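Local coordinates for mandelate racemase/muconate lactonizing protein (Thermobispora bispora, PDB 3VC5) that probably catalyses the magnesium-dependent dehydration of D-glucarate to 5-dehydro-4-deoxy-D-glucarate, as a member of the mandelate racemase/muconate lactonizing enzyme family, at residues R129-A132 against A133-A137; G317-R320 against S321-A325. One frame throughout, in Å; residues are numbered along the deposited sequence.

Contact 1 of 2, residues R129-A132 against A133-A137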
ATOM      1  N   ARG A 129       8.912  12.709   7.283  1.00 20.33           N
ATOM      2  CA  ARG A 129      10.366  12.783   7.490  1.00 19.86           C
ATOM      3  C   ARG A 129      10.753  12.443   8.939  1.00 18.42           C
ATOM      4  O   ARG A 129      11.728  11.692   9.199  1.00 20.76           O
ATOM      5  CB  ARG A 129      10.938  14.162   7.092  1.00 20.61           C
ATOM      6  CG  ARG A 129      10.963  14.399   5.591  1.00 20.97           C
ATOM      7  CD  ARG A 129      11.103  15.889   5.240  1.00 26.39           C
ATOM      8  NE  ARG A 129      11.923  16.605   6.202  1.00 34.35           N
ATOM      9  CZ  ARG A 129      13.109  17.145   5.953  1.00 30.52           C
ATOM     10  NH1 ARG A 129      13.745  17.796   6.929  1.00 33.99           N
ATOM     11  NH2 ARG A 129      13.645  17.071   4.731  1.00 31.33           N
ATOM     12  N   VAL A 130       9.977  12.948   9.894  1.00 21.28           N
ATOM     13  CA  VAL A 130      10.283  12.690  11.298  1.00 22.25           C
ATOM     14  C   VAL A 130       9.956  11.234  11.659  1.00 20.69           C
ATOM     15  O   VAL A 130      10.755  10.522  12.279  1.00 22.97           O
ATOM     16  CB  VAL A 130       9.589  13.687  12.221  1.00 21.26           C
ATOM     17  CG1 VAL A 130       9.842  13.314  13.698  1.00 24.15           C
ATOM     18  CG2 VAL A 130      10.114  15.108  11.902  1.00 23.30           C
ATOM     19  N   PHE A 131       8.825  10.764  11.184  1.00 21.43           N
ATOM     20  CA  PHE A 131       8.404   9.401  11.461  1.00 20.62           C
ATOM     21  C   PHE A 131       9.366   8.340  10.921  1.00 20.74           C
ATOM     22  O   PHE A 131       9.577   7.323  11.558  1.00 22.07           O
ATOM     23  CB  PHE A 131       7.033   9.201  10.851  1.00 20.15           C
ATOM     24  CG  PHE A 131       6.500   7.779  10.942  1.00 19.61           C
ATOM     25  CD1 PHE A 131       6.063   7.236  12.175  1.00 20.93           C
ATOM     26  CD2 PHE A 131       6.369   7.011   9.781  1.00 21.68           C
ATOM     27  CE1 PHE A 131       5.543   5.953  12.240  1.00 23.56           C
ATOM     28  CE2 PHE A 131       5.825   5.710   9.838  1.00 20.54           C
ATOM     29  CZ  PHE A 131       5.403   5.189  11.070  1.00 22.19           C
ATOM     30  N   ALA A 132       9.894   8.536   9.706  1.00 19.30           N
ATOM     31  CA  ALA A 132      10.617   7.482   9.056  1.00 19.38           C
ATOM     32  C   ALA A 132      11.793   6.975   9.870  1.00 20.85           C
ATOM     33  O   ALA A 132      12.061   5.778   9.816  1.00 23.34           O
ATOM     34  CB  ALA A 132      11.091   7.917   7.672  1.00 22.46           C
ATOM     35  N   ALA A 133      12.524   7.845  10.571  1.00 24.01           N
ATOM     36  CA  ALA A 133      13.661   7.332  11.374  1.00 28.68           C
ATOM     37  C   ALA A 133      13.191   6.295  12.417  1.00 27.54           C
ATOM     38  O   ALA A 133      13.847   5.251  12.667  1.00 29.61           O
ATOM     39  CB  ALA A 133      14.386   8.482  12.082  1.00 40.11           C
ATOM     40  N   PHE A 134      12.048   6.570  13.023  1.00 21.67           N
ATOM     41  CA  PHE A 134      11.544   5.648  14.031  1.00 22.08           C
ATOM     42  C   PHE A 134      10.957   4.378  13.404  1.00 23.40           C
ATOM     43  O   PHE A 134      11.090   3.275  13.952  1.00 21.98           O
ATOM     44  CB  PHE A 134      10.510   6.376  14.867  1.00 22.69           C
ATOM     45  CG  PHE A 134      11.038   7.657  15.473  1.00 22.58           C
ATOM     46  CD1 PHE A 134      12.113   7.638  16.371  1.00 23.65           C
ATOM     47  CD2 PHE A 134      10.465   8.881  15.155  1.00 24.35           C
ATOM     48  CE1 PHE A 134      12.597   8.823  16.931  1.00 23.98           C
ATOM     49  CE2 PHE A 134      10.947  10.062  15.693  1.00 28.90           C
ATOM     50  CZ  PHE A 134      12.005  10.037  16.596  1.00 22.71           C
ATOM     51  N   GLU A 135      10.271   4.522  12.268  1.00 22.11           N
ATOM     52  CA  GLU A 135       9.616   3.369  11.652  1.00 23.00           C
ATOM     53  C   GLU A 135      10.657   2.320  11.248  1.00 22.38           C
ATOM     54  O   GLU A 135      10.462   1.126  11.466  1.00 23.34           O
ATOM     55  CB  GLU A 135       8.771   3.790  10.462  1.00 21.89           C
ATOM     56  CG  GLU A 135       7.948   2.640   9.869  1.00 23.43           C
ATOM     57  CD  GLU A 135       8.393   2.206   8.478  1.00 22.47           C
ATOM     58  OE1 GLU A 135       9.572   2.403   8.105  1.00 23.65           O
ATOM     59  OE2 GLU A 135       7.537   1.659   7.730  1.00 24.93           O
ATOM     60  N   VAL A 136      11.729   2.769  10.594  1.00 19.53           N
ATOM     61  CA  VAL A 136      12.806   1.855  10.206  1.00 21.27           C
ATOM     62  C   VAL A 136      13.362   1.126  11.434  1.00 22.32           C
ATOM     63  O   VAL A 136      13.579  -0.112  11.387  1.00 21.41           O
ATOM     64  CB  VAL A 136      13.930   2.608   9.411  1.00 20.65           C
ATOM     65  CG1 VAL A 136      15.174   1.712   9.229  1.00 22.60           C
ATOM     66  CG2 VAL A 136      13.367   3.092   8.115  1.00 22.98           C
ATOM     67  N   ALA A 137      13.576   1.852  12.528  1.00 21.39           N
ATOM     68  CA  ALA A 137      14.125   1.236  13.779  1.00 22.20           C
ATOM     69  C   ALA A 137      13.131   0.211  14.368  1.00 22.42           C
ATOM     70  O   ALA A 137      13.522  -0.870  14.839  1.00 22.64           O
ATOM     71  CB  ALA A 137      14.422   2.313  14.805  1.00 23.12           C
TER

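Contact 2 of 2, residues G317-R320 against S321-A325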
ATOM      1  N   GLY A 317       8.836   6.196   5.595  1.00 20.99           N
ATOM      2  CA  GLY A 317       9.231   4.866   6.034  1.00 21.12           C
ATOM      3  C   GLY A 317       9.039   3.781   4.995  1.00 22.14           C
ATOM      4  O   GLY A 317       8.526   4.030   3.876  1.00 21.42           O
ATOM      5  N   LEU A 318       9.434   2.554   5.351  1.00 21.07           N
ATOM      6  CA  LEU A 318       9.397   1.481   4.377  1.00 20.97           C
ATOM      7  C   LEU A 318       7.979   1.035   3.976  1.00 20.17           C
ATOM      8  O   LEU A 318       7.691   0.810   2.792  1.00 21.94           O
ATOM      9  CB  LEU A 318      10.222   0.281   4.848  1.00 21.49           C
ATOM     10  CG  LEU A 318      11.612   0.643   5.397  1.00 21.61           C
ATOM     11  CD1 LEU A 318      12.385  -0.648   5.602  1.00 25.71           C
ATOM     12  CD2 LEU A 318      12.391   1.577   4.441  1.00 20.89           C
ATOM     13  N   VAL A 319       7.113   0.833   4.961  1.00 21.30           N
ATOM     14  CA  VAL A 319       5.761   0.393   4.640  1.00 23.68           C
ATOM     15  C   VAL A 319       5.003   1.421   3.800  1.00 22.97           C
ATOM     16  O   VAL A 319       4.421   1.042   2.756  1.00 22.57           O
ATOM     17  CB  VAL A 319       4.971   0.024   5.923  1.00 24.07           C
ATOM     18  CG1 VAL A 319       3.551  -0.362   5.568  1.00 26.03           C
ATOM     19  CG2 VAL A 319       5.678  -1.117   6.614  1.00 23.94           C
ATOM     20  N   ARG A 320       5.038   2.698   4.192  1.00 21.33           N
ATOM     21  CA  ARG A 320       4.347   3.725   3.390  1.00 20.74           C
ATOM     22  C   ARG A 320       4.930   3.777   1.970  1.00 21.83           C
ATOM     23  O   ARG A 320       4.189   3.911   0.985  1.00 21.68           O
ATOM     24  CB  ARG A 320       4.401   5.102   4.053  1.00 22.15           C
ATOM     25  CG  ARG A 320       3.433   5.278   5.230  1.00 26.52           C
ATOM     26  CD  ARG A 320       3.481   6.649   5.892  1.00 34.76           C
ATOM     27  NE  ARG A 320       3.343   7.826   5.015  1.00 40.84           N
ATOM     28  CZ  ARG A 320       2.227   8.545   4.882  1.00 44.35           C
ATOM     29  NH1 ARG A 320       1.134   8.172   5.538  1.00 42.14           N
ATOM     30  NH2 ARG A 320       2.201   9.629   4.085  1.00 29.17           N
ATOM     31  N   SER A 321       6.246   3.626   1.870  1.00 20.22           N
ATOM     32  CA  SER A 321       6.897   3.627   0.546  1.00 19.48           C
ATOM     33  C   SER A 321       6.380   2.452  -0.280  1.00 22.88           C
ATOM     34  O   SER A 321       6.134   2.599  -1.491  1.00 22.02           O
ATOM     35  CB  SER A 321       8.415   3.588   0.666  1.00 21.11           C
ATOM     36  OG  SER A 321       8.904   4.781   1.257  1.00 23.15           O
ATOM     37  N   ALA A 322       6.287   1.266   0.347  1.00 22.30           N
ATOM     38  CA  ALA A 322       5.734   0.102  -0.359  1.00 21.44           C
ATOM     39  C   ALA A 322       4.302   0.362  -0.860  1.00 21.79           C
ATOM     40  O   ALA A 322       3.953  -0.038  -1.976  1.00 23.94           O
ATOM     41  CB  ALA A 322       5.789  -1.177   0.533  1.00 22.76           C
ATOM     42  N   HIS A 323       3.477   1.004  -0.032  1.00 21.21           N
ATOM     43  CA  HIS A 323       2.089   1.352  -0.444  1.00 22.95           C
ATOM     44  C   HIS A 323       2.115   2.265  -1.655  1.00 21.90           C
ATOM     45  O   HIS A 323       1.324   2.092  -2.602  1.00 22.36           O
ATOM     46  CB  HIS A 323       1.328   2.020   0.688  1.00 22.80           C
ATOM     47  CG  HIS A 323       0.872   1.074   1.755  1.00 23.67           C
ATOM     48  ND1 HIS A 323      -0.384   1.142   2.309  1.00 24.82           N
ATOM     49  CD2 HIS A 323       1.503   0.038   2.363  1.00 26.05           C
ATOM     50  CE1 HIS A 323      -0.514   0.195   3.227  1.00 24.32           C
ATOM     51  NE2 HIS A 323       0.617  -0.500   3.269  1.00 24.56           N
ATOM     52  N   ILE A 324       2.970   3.278  -1.613  1.00 22.61           N
ATOM     53  CA  ILE A 324       3.122   4.179  -2.775  1.00 22.07           C
ATOM     54  C   ILE A 324       3.601   3.461  -4.026  1.00 23.28           C
ATOM     55  O   ILE A 324       3.168   3.784  -5.139  1.00 23.04           O
ATOM     56  CB  ILE A 324       3.945   5.432  -2.419  1.00 20.81           C
ATOM     57  CG1 ILE A 324       3.268   6.198  -1.277  1.00 24.28           C
ATOM     58  CG2 ILE A 324       4.201   6.312  -3.663  1.00 21.34           C
ATOM     59  CD1 ILE A 324       1.856   6.690  -1.576  1.00 25.40           C
ATOM     60  N   ALA A 325       4.507   2.493  -3.872  1.00 21.75           N
ATOM     61  CA  ALA A 325       4.938   1.721  -5.021  1.00 21.69           C
ATOM     62  C   ALA A 325       3.729   1.022  -5.665  1.00 22.70           C
ATOM     63  O   ALA A 325       3.605   0.995  -6.903  1.00 24.37           O
ATOM     64  CB  ALA A 325       6.026   0.677  -4.620  1.00 23.02           C
TER

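Contact 1 of 2, residues R129-A132 against A133-A137
Phe131 and Glu135, one helical turn apart, both set CG anti to the backbone N (chi1 175° for Phe131), and this brings the first carbons of the glutamate against the phenylalanine ring. Glu135 CB lies over one face, displaced toward the rim, in a CH-pi contact 3.9 Å from the centroid of the Phe131 ring. The next carbon follows along the same rim, with Glu135 CG 3.7 Å from Phe131 CE2. The chain bends at chi2, about the CB-CG bond, and the carboxylate plane ends up turned 51° from the ring. Its two oxygens are hydrogen-bonded to the backbone of another helix, at Leu318 N and Val319 N, so this buried acid has both oxygens satisfied. Tyr99 meets the Phe131 ring edge-to-face.

On another side of the helix, Val130 and Phe134 run alongside each other in the same direction, with Val130 CG1 4.0 Å from Phe134 CE2. Val130 O approaches the Phe134 ring obliquely, 3.3 Å from Phe134 CD2. Helices 74-85 and 95-106 cover this apolar pair. In the backbone, Glu135 N donates to Phe131 O at 3.0 Å, and Val136 N reaches Ala132 O in an almost straight bond of 3.1 Å (N-H...O 176°). Phe134 N adds a weak second bond to Phe131 O. The i to i+4 pairing of side chains over i to i+4 backbone bonds is that of an alpha-helix; this one, helix 123-146, is buried here in the N-terminal capping domain of the enolase superfamily.

Contact 2 of 2, residues G317-R320 against S321-A325
The flat group here is the His323 imidazole, which lies alongside Val319 and points the same way; Val319 CG1 is 3.7 Å from His323 NE2. Val319 O approaches the ring obliquely, 3.1 Å from His323 CD2. Across the dimer interface the ring stacks on His323 of the second subunit, while its ND1 is hydrogen-bonded to Thr326 OG1 of that subunit.

At the start of the helix, Gly317 O is gripped twice by one residue: Ser321 N donates to Gly317 O at 3.1 Å, and Ser321 OG donates to Gly317 O at 2.8 Å. The two donors come from opposite faces of the carbonyl plane. With chi1 at -66°, the hydroxyl sits beside its own backbone N, which folds OG back toward the preceding turn. Replacing Ser321 with an alanine would probably leave Gly317 O with the backbone N-H of that residue as its one partner here, losing the grip from the other face of the carbonyl.

The backbone bonds that follow are regular, Ala322 N bonding Leu318 O and Ile324 N bonding Arg320 O, both at 2.9 Å. Arg320 carries its guanidinium away to a salt bridge from NH2 to Asp128 and a bond from NE to Trp315 O. The arrangement is a helix N-terminus with Gly317 at the N-cap, opening helix 318-330 of the C-terminal barrel domain, which meets the second subunit through Ala322 and His323.

Contact 1, on helix 123-146 of the N-terminal domain, meets contact 2, on helix 318-330 of the barrel domain; their centres are about 12 Å apart. The Glu135 carboxylate ties the two helices together across the domain boundary, with OE1 2.8 Å from Leu318 N and OE2 2.9 Å from Val319 N. A negative group at this helix start is likely to be favoured by the helix dipole. Ala132 CB also packs against the N-cap, 3.5 Å from Gly317 N. Neither contact includes a residue assigned to the active site; the side chains of Arg129 and Ser321 lie about 9 and 10 Å from that of His338, a predicted proton acceptor.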